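Local structure of protein prgH (Salmonella enterica subsp. enterica serovar Typhimurium, 4G2S) at residues V9-S14 with C19-L24; I74-L79 with L100-R105; E85-S88 with P94-V97. The protein probably forms part of the basal body of the Salmonella SPI-1 type III secretion system, which is linked to cell invasion, through an FHA-type domain. All blocks are in the same frame, centred on the assembly; numbering follows the deposited sequence.

Interaction 1: V9-S14 with C19-L24; sequences VRLLNS and CEFPLL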
loop_
_atom_site.group_PDB
_atom_site.type_symbol
_atom_site.label_atom_id
_atom_site.label_comp_id
_atom_site.label_asym_id
_atom_site.label_seq_id
_atom_site.Cartn_x
_atom_site.Cartn_y
_atom_site.Cartn_z
ATOM N N VAL A 9 -8.103 11.105 -22.249
ATOM C CA VAL A 9 -6.708 11.005 -22.613
ATOM C C VAL A 9 -6.375 9.543 -22.693
ATOM O O VAL A 9 -6.549 8.840 -21.689
ATOM C CB VAL A 9 -5.769 11.609 -21.573
ATOM C CG1 VAL A 9 -4.320 11.495 -22.105
ATOM C CG2 VAL A 9 -6.139 13.034 -21.388
ATOM N N ARG A 10 -5.843 9.135 -23.841
ATOM C CA ARG A 10 -5.307 7.830 -24.070
ATOM C C ARG A 10 -3.777 7.858 -24.162
ATOM O O ARG A 10 -3.146 8.653 -24.900
ATOM C CB ARG A 10 -5.915 7.213 -25.350
ATOM C CG ARG A 10 -5.461 5.764 -25.580
ATOM C CD ARG A 10 -5.785 5.255 -26.984
ATOM N NE ARG A 10 -5.423 3.864 -27.160
ATOM C CZ ARG A 10 -6.206 2.808 -26.937
ATOM N NH1 ARG A 10 -7.455 2.920 -26.478
ATOM N NH2 ARG A 10 -5.719 1.595 -27.189
ATOM N N LEU A 11 -3.170 6.934 -23.445
ATOM C CA LEU A 11 -1.696 6.750 -23.534
ATOM C C LEU A 11 -1.361 5.915 -24.747
ATOM O O LEU A 11 -2.039 4.911 -25.035
ATOM C CB LEU A 11 -1.230 6.102 -22.263
ATOM C CG LEU A 11 -1.504 6.915 -21.000
ATOM C CD1 LEU A 11 -0.754 6.216 -19.867
ATOM C CD2 LEU A 11 -1.135 8.332 -21.077
ATOM N N LEU A 12 -0.365 6.322 -25.517
ATOM C CA LEU A 12 -0.018 5.593 -26.740
ATOM C C LEU A 12 1.352 4.937 -26.628
ATOM O O LEU A 12 1.785 4.287 -27.557
ATOM C CB LEU A 12 -0.024 6.519 -27.968
ATOM C CG LEU A 12 -1.302 7.301 -28.300
ATOM C CD1 LEU A 12 -1.084 8.044 -29.612
ATOM C CD2 LEU A 12 -2.476 6.347 -28.383
ATOM N N ASN A 13 2.019 5.162 -25.510
ATOM C CA ASN A 13 3.213 4.455 -25.083
ATOM C C ASN A 13 3.262 4.375 -23.556
ATOM O O ASN A 13 2.232 4.629 -22.903
ATOM C CB ASN A 13 4.475 5.076 -25.671
ATOM C CG ASN A 13 4.846 6.382 -25.023
ATOM O OD1 ASN A 13 4.035 6.991 -24.342
ATOM N ND2 ASN A 13 6.030 6.894 -25.358
ATOM N N SER A 14 4.438 4.064 -23.010
ATOM C CA SER A 14 4.602 3.735 -21.564
ATOM C C SER A 14 4.092 2.317 -21.241
ATOM O O SER A 14 3.498 1.626 -22.078
ATOM C CB SER A 14 4.006 4.778 -20.614
ATOM O OG SER A 14 2.603 4.523 -20.318
ATOM N N CYS A 19 -4.162 2.803 -21.649
ATOM C CA CYS A 19 -4.969 3.355 -20.529
ATOM C C CYS A 19 -5.642 4.657 -20.967
ATOM O O CYS A 19 -5.041 5.500 -21.643
ATOM C CB CYS A 19 -4.139 3.661 -19.265
ATOM S SG CYS A 19 -3.807 2.215 -18.276
ATOM N N GLU A 20 -6.885 4.812 -20.543
ATOM C CA GLU A 20 -7.724 5.929 -20.977
ATOM C C GLU A 20 -8.241 6.641 -19.752
ATOM O O GLU A 20 -8.877 6.041 -18.904
ATOM C CB GLU A 20 -8.854 5.441 -21.871
ATOM C CG GLU A 20 -8.374 5.123 -23.300
ATOM C CD GLU A 20 -9.466 4.997 -24.326
ATOM O OE1 GLU A 20 -10.637 4.862 -23.934
ATOM O OE2 GLU A 20 -9.168 5.018 -25.542
ATOM N N PHE A 21 -7.943 7.918 -19.635
ATOM C CA PHE A 21 -8.306 8.693 -18.466
ATOM C C PHE A 21 -9.331 9.761 -18.869
ATOM O O PHE A 21 -9.123 10.541 -19.834
ATOM C CB PHE A 21 -7.111 9.386 -17.860
ATOM C CG PHE A 21 -6.005 8.452 -17.483
ATOM C CD1 PHE A 21 -5.991 7.830 -16.254
ATOM C CD2 PHE A 21 -5.003 8.190 -18.383
ATOM C CE1 PHE A 21 -4.954 6.946 -15.918
ATOM C CE2 PHE A 21 -3.986 7.274 -18.061
ATOM C CZ PHE A 21 -3.964 6.691 -16.816
ATOM N N PRO A 22 -10.433 9.822 -18.116
ATOM C CA PRO A 22 -11.447 10.829 -18.447
ATOM C C PRO A 22 -10.959 12.178 -18.006
ATOM O O PRO A 22 -10.383 12.327 -16.938
ATOM C CB PRO A 22 -12.666 10.402 -17.609
ATOM C CG PRO A 22 -12.112 9.686 -16.433
ATOM C CD PRO A 22 -10.821 9.015 -16.948
ATOM N N LEU A 23 -11.238 13.194 -18.798
ATOM C CA LEU A 23 -10.888 14.543 -18.421
ATOM C C LEU A 23 -12.105 15.290 -17.912
ATOM O O LEU A 23 -13.171 15.242 -18.498
ATOM C CB LEU A 23 -10.363 15.301 -19.614
ATOM C CG LEU A 23 -9.089 14.917 -20.269
ATOM C CD1 LEU A 23 -8.935 15.758 -21.539
ATOM C CD2 LEU A 23 -7.949 15.133 -19.292
ATOM N N LEU A 24 -11.943 15.979 -16.820
ATOM C CA LEU A 24 -13.020 16.891 -16.382
ATOM C C LEU A 24 -12.876 18.260 -17.000
ATOM O O LEU A 24 -11.804 18.673 -17.453
ATOM C CB LEU A 24 -13.060 16.993 -14.864
ATOM C CG LEU A 24 -14.104 16.087 -14.215
ATOM C CD1 LEU A 24 -15.530 16.513 -14.617
ATOM C CD2 LEU A 24 -13.871 14.615 -14.530
#

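Interaction 2: I74-L79 with L100-R105; sequences IILHEL and LLILIR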
loop_
_atom_site.group_PDB
_atom_site.type_symbol
_atom_site.label_atom_id
_atom_site.label_comp_id
_atom_site.label_asym_id
_atom_site.label_seq_id
_atom_site.Cartn_x
_atom_site.Cartn_y
_atom_site.Cartn_z
ATOM N N ILE A 74 -8.661 23.202 -26.502
ATOM C CA ILE A 74 -7.848 22.329 -25.617
ATOM C C ILE A 74 -6.395 22.755 -25.527
ATOM O O ILE A 74 -5.660 22.774 -26.545
ATOM C CB ILE A 74 -7.873 20.796 -25.985
ATOM C CG1 ILE A 74 -9.300 20.242 -25.964
ATOM C CG2 ILE A 74 -7.071 19.996 -24.969
ATOM C CD1 ILE A 74 -9.450 18.946 -26.725
ATOM N N ILE A 75 -5.974 23.009 -24.290
ATOM C CA ILE A 75 -4.670 23.557 -23.992
ATOM C C ILE A 75 -3.868 22.583 -23.124
ATOM O O ILE A 75 -4.359 22.129 -22.125
ATOM C CB ILE A 75 -4.791 24.913 -23.267
ATOM C CG1 ILE A 75 -5.521 25.888 -24.169
ATOM C CG2 ILE A 75 -3.387 25.490 -22.968
ATOM C CD1 ILE A 75 -4.770 26.286 -25.412
ATOM N N LEU A 76 -2.657 22.275 -23.553
ATOM C CA LEU A 76 -1.784 21.493 -22.732
ATOM C C LEU A 76 -0.726 22.418 -22.126
ATOM O O LEU A 76 -0.123 23.240 -22.848
ATOM C CB LEU A 76 -1.213 20.379 -23.550
ATOM C CG LEU A 76 -0.391 19.299 -22.778
ATOM C CD1 LEU A 76 -0.614 18.003 -23.457
ATOM C CD2 LEU A 76 1.041 19.747 -22.818
ATOM N N HIS A 77 -0.603 22.372 -20.797
ATOM C CA HIS A 77 0.457 23.104 -20.110
ATOM C C HIS A 77 1.517 22.140 -19.722
ATOM O O HIS A 77 1.273 21.272 -18.864
ATOM C CB HIS A 77 -0.084 23.766 -18.887
ATOM C CG HIS A 77 -1.240 24.616 -19.144
ATOM N ND1 HIS A 77 -1.114 25.860 -19.590
ATOM C CD2 HIS A 77 -2.598 24.405 -18.953
ATOM C CE1 HIS A 77 -2.334 26.427 -19.695
ATOM N NE2 HIS A 77 -3.235 25.545 -19.315
ATOM N N GLU A 78 2.692 22.239 -20.343
ATOM C CA GLU A 78 3.869 21.480 -19.918
ATOM C C GLU A 78 4.568 22.150 -18.784
ATOM O O GLU A 78 5.005 23.288 -18.950
ATOM C CB GLU A 78 4.920 21.421 -21.024
ATOM C CG GLU A 78 4.597 20.552 -22.161
ATOM C CD GLU A 78 5.834 20.114 -22.959
ATOM O OE1 GLU A 78 7.026 20.394 -22.647
ATOM O OE2 GLU A 78 5.554 19.405 -23.891
ATOM N N LEU A 79 4.787 21.433 -17.669
ATOM C CA LEU A 79 5.371 22.030 -16.441
ATOM C C LEU A 79 6.885 21.942 -16.408
ATOM O O LEU A 79 7.432 20.848 -16.427
ATOM C CB LEU A 79 4.798 21.392 -15.198
ATOM C CG LEU A 79 3.251 21.462 -15.163
ATOM C CD1 LEU A 79 2.705 20.858 -13.864
ATOM C CD2 LEU A 79 2.612 22.792 -15.403
ATOM N N LEU A 100 6.664 10.918 -23.127
ATOM C CA LEU A 100 5.355 10.334 -23.191
ATOM C C LEU A 100 4.619 10.689 -24.471
ATOM O O LEU A 100 4.688 11.847 -24.956
ATOM C CB LEU A 100 4.530 10.802 -21.992
ATOM C CG LEU A 100 3.252 10.080 -21.740
ATOM C CD1 LEU A 100 3.507 8.617 -21.350
ATOM C CD2 LEU A 100 2.475 10.855 -20.707
ATOM N N LEU A 101 3.853 9.730 -24.977
ATOM C CA LEU A 101 2.993 9.960 -26.134
ATOM C C LEU A 101 1.510 9.692 -25.766
ATOM O O LEU A 101 1.131 8.600 -25.260
ATOM C CB LEU A 101 3.511 9.090 -27.296
ATOM C CG LEU A 101 3.329 9.510 -28.740
ATOM C CD1 LEU A 101 3.888 8.459 -29.671
ATOM C CD2 LEU A 101 1.853 9.659 -28.984
ATOM N N ILE A 102 0.669 10.712 -25.977
ATOM C CA ILE A 102 -0.727 10.646 -25.614
ATOM C C ILE A 102 -1.553 11.037 -26.783
ATOM O O ILE A 102 -1.084 11.576 -27.743
ATOM C CB ILE A 102 -1.085 11.607 -24.443
ATOM C CG1 ILE A 102 -0.901 13.064 -24.862
ATOM C CG2 ILE A 102 -0.177 11.376 -23.226
ATOM C CD1 ILE A 102 -1.413 14.038 -23.795
ATOM N N LEU A 103 -2.849 10.846 -26.644
ATOM C CA LEU A 103 -3.765 11.189 -27.674
ATOM C C LEU A 103 -5.016 11.632 -26.921
ATOM O O LEU A 103 -5.303 11.037 -25.905
ATOM C CB LEU A 103 -4.012 9.934 -28.547
ATOM C CG LEU A 103 -4.975 10.283 -29.671
ATOM C CD1 LEU A 103 -4.522 9.611 -30.959
ATOM C CD2 LEU A 103 -6.418 9.949 -29.333
ATOM N N ILE A 104 -5.673 12.751 -27.323
ATOM C CA ILE A 104 -6.896 13.223 -26.669
ATOM C C ILE A 104 -8.032 13.008 -27.694
ATOM O O ILE A 104 -7.939 13.490 -28.851
ATOM C CB ILE A 104 -6.815 14.715 -26.239
ATOM C CG1 ILE A 104 -5.609 14.973 -25.319
ATOM C CG2 ILE A 104 -8.107 15.138 -25.570
ATOM C CD1 ILE A 104 -5.252 16.451 -25.126
ATOM N N ARG A 105 -9.070 12.274 -27.294
ATOM C CA ARG A 105 -10.205 11.967 -28.176
ATOM C C ARG A 105 -11.550 12.282 -27.503
ATOM O O ARG A 105 -11.662 12.212 -26.290
ATOM C CB ARG A 105 -10.187 10.483 -28.576
ATOM C CG ARG A 105 -10.474 9.570 -27.440
ATOM C CD ARG A 105 -10.313 8.103 -27.843
ATOM N NE ARG A 105 -10.821 7.211 -26.817
ATOM C CZ ARG A 105 -12.095 7.017 -26.539
ATOM N NH1 ARG A 105 -13.044 7.634 -27.223
ATOM N NH2 ARG A 105 -12.429 6.119 -25.635
#

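Interaction 3: E85-S88 with P94-V97; sequences ESRS and PIQV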
loop_
_atom_site.group_PDB
_atom_site.type_symbol
_atom_site.label_atom_id
_atom_site.label_comp_id
_atom_site.label_asym_id
_atom_site.label_seq_id
_atom_site.Cartn_x
_atom_site.Cartn_y
_atom_site.Cartn_z
ATOM N N GLU A 85 4.726 26.048 -19.997
ATOM C CA GLU A 85 4.651 26.432 -21.381
ATOM C C GLU A 85 3.417 25.819 -21.984
ATOM O O GLU A 85 3.210 24.580 -21.916
ATOM C CB GLU A 85 5.870 25.885 -22.072
ATOM C CG GLU A 85 5.946 26.074 -23.552
ATOM C CD GLU A 85 7.250 25.474 -24.094
ATOM O OE1 GLU A 85 8.316 25.756 -23.465
ATOM O OE2 GLU A 85 7.185 24.724 -25.121
ATOM N N SER A 86 2.596 26.644 -22.574
ATOM C CA SER A 86 1.347 26.153 -23.063
ATOM C C SER A 86 1.361 25.949 -24.580
ATOM O O SER A 86 2.042 26.677 -25.321
ATOM C CB SER A 86 0.224 27.099 -22.680
ATOM O OG SER A 86 0.355 28.269 -23.407
ATOM N N ARG A 87 0.565 25.001 -25.038
ATOM C CA ARG A 87 0.234 24.908 -26.497
ATOM C C ARG A 87 -1.185 24.403 -26.686
ATOM O O ARG A 87 -1.698 23.645 -25.864
ATOM C CB ARG A 87 1.198 23.950 -27.191
ATOM C CG ARG A 87 1.502 22.757 -26.327
ATOM C CD ARG A 87 2.135 21.576 -27.063
ATOM N NE ARG A 87 2.966 20.793 -26.131
ATOM C CZ ARG A 87 3.404 19.563 -26.383
ATOM N NH1 ARG A 87 3.130 18.938 -27.510
ATOM N NH2 ARG A 87 4.133 18.944 -25.482
ATOM N N SER A 88 -1.812 24.837 -27.768
ATOM C CA SER A 88 -3.047 24.228 -28.281
ATOM C C SER A 88 -2.821 22.842 -28.826
ATOM O O SER A 88 -1.823 22.615 -29.506
ATOM C CB SER A 88 -3.604 25.078 -29.476
ATOM O OG SER A 88 -4.807 25.670 -29.075
ATOM N N PRO A 94 -1.372 12.041 -32.069
ATOM C CA PRO A 94 -0.306 11.880 -31.123
ATOM C C PRO A 94 0.314 13.212 -30.694
ATOM O O PRO A 94 0.734 14.017 -31.526
ATOM C CB PRO A 94 0.732 11.054 -31.877
ATOM C CG PRO A 94 0.029 10.428 -33.036
ATOM C CD PRO A 94 -1.200 11.224 -33.290
ATOM N N ILE A 95 0.386 13.393 -29.406
ATOM C CA ILE A 95 0.933 14.584 -28.758
ATOM C C ILE A 95 2.104 14.057 -27.932
ATOM O O ILE A 95 1.919 13.167 -27.061
ATOM C CB ILE A 95 -0.151 15.175 -27.834
ATOM C CG1 ILE A 95 -1.332 15.712 -28.633
ATOM C CG2 ILE A 95 0.417 16.235 -26.922
ATOM C CD1 ILE A 95 -2.552 16.055 -27.758
ATOM N N GLN A 96 3.289 14.565 -28.203
ATOM C CA GLN A 96 4.473 14.241 -27.445
ATOM C C GLN A 96 4.645 15.209 -26.241
ATOM O O GLN A 96 4.745 16.412 -26.423
ATOM C CB GLN A 96 5.695 14.317 -28.340
ATOM C CG GLN A 96 6.930 13.787 -27.689
ATOM C CD GLN A 96 7.979 13.332 -28.678
ATOM O OE1 GLN A 96 7.851 13.497 -29.917
ATOM N NE2 GLN A 96 9.048 12.781 -28.141
ATOM N N VAL A 97 4.654 14.672 -25.029
ATOM C CA VAL A 97 5.040 15.437 -23.824
ATOM C C VAL A 97 6.208 14.811 -23.151
ATOM O O VAL A 97 6.084 13.713 -22.590
ATOM C CB VAL A 97 3.865 15.459 -22.787
ATOM C CG1 VAL A 97 4.080 16.529 -21.758
ATOM C CG2 VAL A 97 2.548 15.681 -23.447
#

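Interaction 1: V9-S14 with C19-L24
Val9 and Phe21 face each other as an antiparallel hydrogen-bonded pair, with strands 9-11 and 20-22 running 161° apart at an axis separation of 4.6 Å. Both backbone bonds of this pair are short and nearly straight: Val9 N to Phe21 O is 2.7 Å and Phe21 N to Val9 O is 2.6 Å. A third, Leu11 N to Cys19 O at 3.0 Å, extends the pairing toward the turn, while Arg10 and Glu20 form the intervening non-hydrogen-bonded pair.

On the face carrying these two charged residues, Arg10 NH1 lies 2.9 Å from Glu20 OE2 in a salt bridge. The carboxylate oxygen sits at the guanidinium edge, within its plane, but the nitrogen meets that oxygen from above the carboxylate plane; the two planes stand 84° apart. The pairing is therefore edge-on for arginine alone. Each partner has a further one: Arg10 NH2 bridges to Glu64 of the second subunit, which ties this face to the interface, while Glu20 OE1 bridges to Arg105 of the same chain.

The other face is apolar. Val9 CG1 lies anti to the backbone N (chi1 -178°), which leaves CG2 beside that N and aimed at Leu23; Val9 CG2 and Leu23 CD2 are 3.5 Å apart, tighter than ordinary carbon contact. Leu11 reaches the Phe21 ring at its edge, CD1 to CE2 3.9 Å. Phe30 of strand 26-33 touches Val9, Phe21 and Leu23, and Ile65 of strand 63-67 touches Val9 and Leu23, so this side is covered by the second sheet.

Consecutive strands 7-11 and 20-22, paired antiparallel, form a beta hairpin at the margin of the FHA-type beta sandwich, with one charged and one apolar face.

Interaction 2: I74-L79 with L100-R105
The interior of the FHA-type beta sandwich is where Ile74 and Leu76, on strand 74-80 of one sheet, meet Ile104 and Ile102, on strand 100-106 of the other. The nearest CA atoms, those of Ile74 and Ile104, are 9.2 Å apart, a spacing that fits layers packed through side chains and not strands paired edge to edge. Ile74 and Ile104 lie alongside each other, pointing opposite ways, so the branches interlock reciprocally: Ile74 CG2 lies 4.0 Å from Ile104 CD1, and Ile74 CD1 lies 4.2 Å from Ile104 CG2. Leu76 and Ile102 instead meet tip to tip, their CD1 atoms 4.1 Å apart. In Ile102, CG1 sits between the backbone N and the carbonyl carbon (chi1 65°), and from there the extended CD1 reaches across the sheet gap.

Strand 63-67 fills in beside both pairs: Ile65 touches Ile74 and Ile104, and Phe63 touches Ile102. Val9 and Leu11, on the neighbouring strand of the same sheet, touch Ile102. Four buried aliphatic residues, methyl contacts of 4.0 Å or more and no polar atom among the touching groups imply that dispersion and the exclusion of water, not directional bonding, hold the two sheets together here.

Interaction 3: E85-S88 with P94-V97
Arg87 extends its side chain over the gap to strand 95-97 and lays the edge of its guanidinium against the backbone carbonyl of Gln96. As modelled, both terminal nitrogens are directed at the same oxygen: Arg87 NH2, whose place is less sure, lies 2.8 Å from Gln96 O, and Arg87 NH1 is 3.2 Å from it. The NH1 bond is the more bent, with an N-H...O angle of 136°, and NH1 stands tilted from the carbonyl plane, although the oxygen itself lies within the guanidinium plane. The doubt over NH2 arises because its salt bridge to Glu78 OE2 on the adjoining strand is modelled too short; the existence of that charged partner is clearer than its exact geometry.

Strands 85-88 and 95-97 are outermost strands of different sheets of the FHA-type sandwich, with axes 11.0 Å apart and N-to-C directions 173° from each other, so the arginine spans from one sheet margin to the other. A chi1 of 39° tucks CG in over the backbone, and the chain runs extended from there to NE. Besides the carbonyl, the Ile95 CG2 methyl lies 3.9 Å from Arg87 NH1, obliquely to the guanidinium. Ile95 also touches Ile102 and Ile104, while Val97 packs on Leu76 and Glu78.

Overall arrangement
Interactions 2 and 3 both cross from one sheet of the sandwich to the other, their centres about 5 Å apart, and interaction 3 is nested within the loop closed by interaction 2. Their chemistry follows their depth: interaction 2 is buried and wholly aliphatic, whereas interaction 3, at the partly exposed margin, relies on an arginine and a backbone carbonyl. Interaction 1 differs in kind, pairing neighbouring strands within one sheet by backbone bonds. It shares that sheet with segment 100-105, to which it is joined by Leu12 with Leu101 and by Glu20 with Arg105. Five of its residues are within reach of the second subunit, against one of interaction 2 near the third; no other chain touches interaction 3.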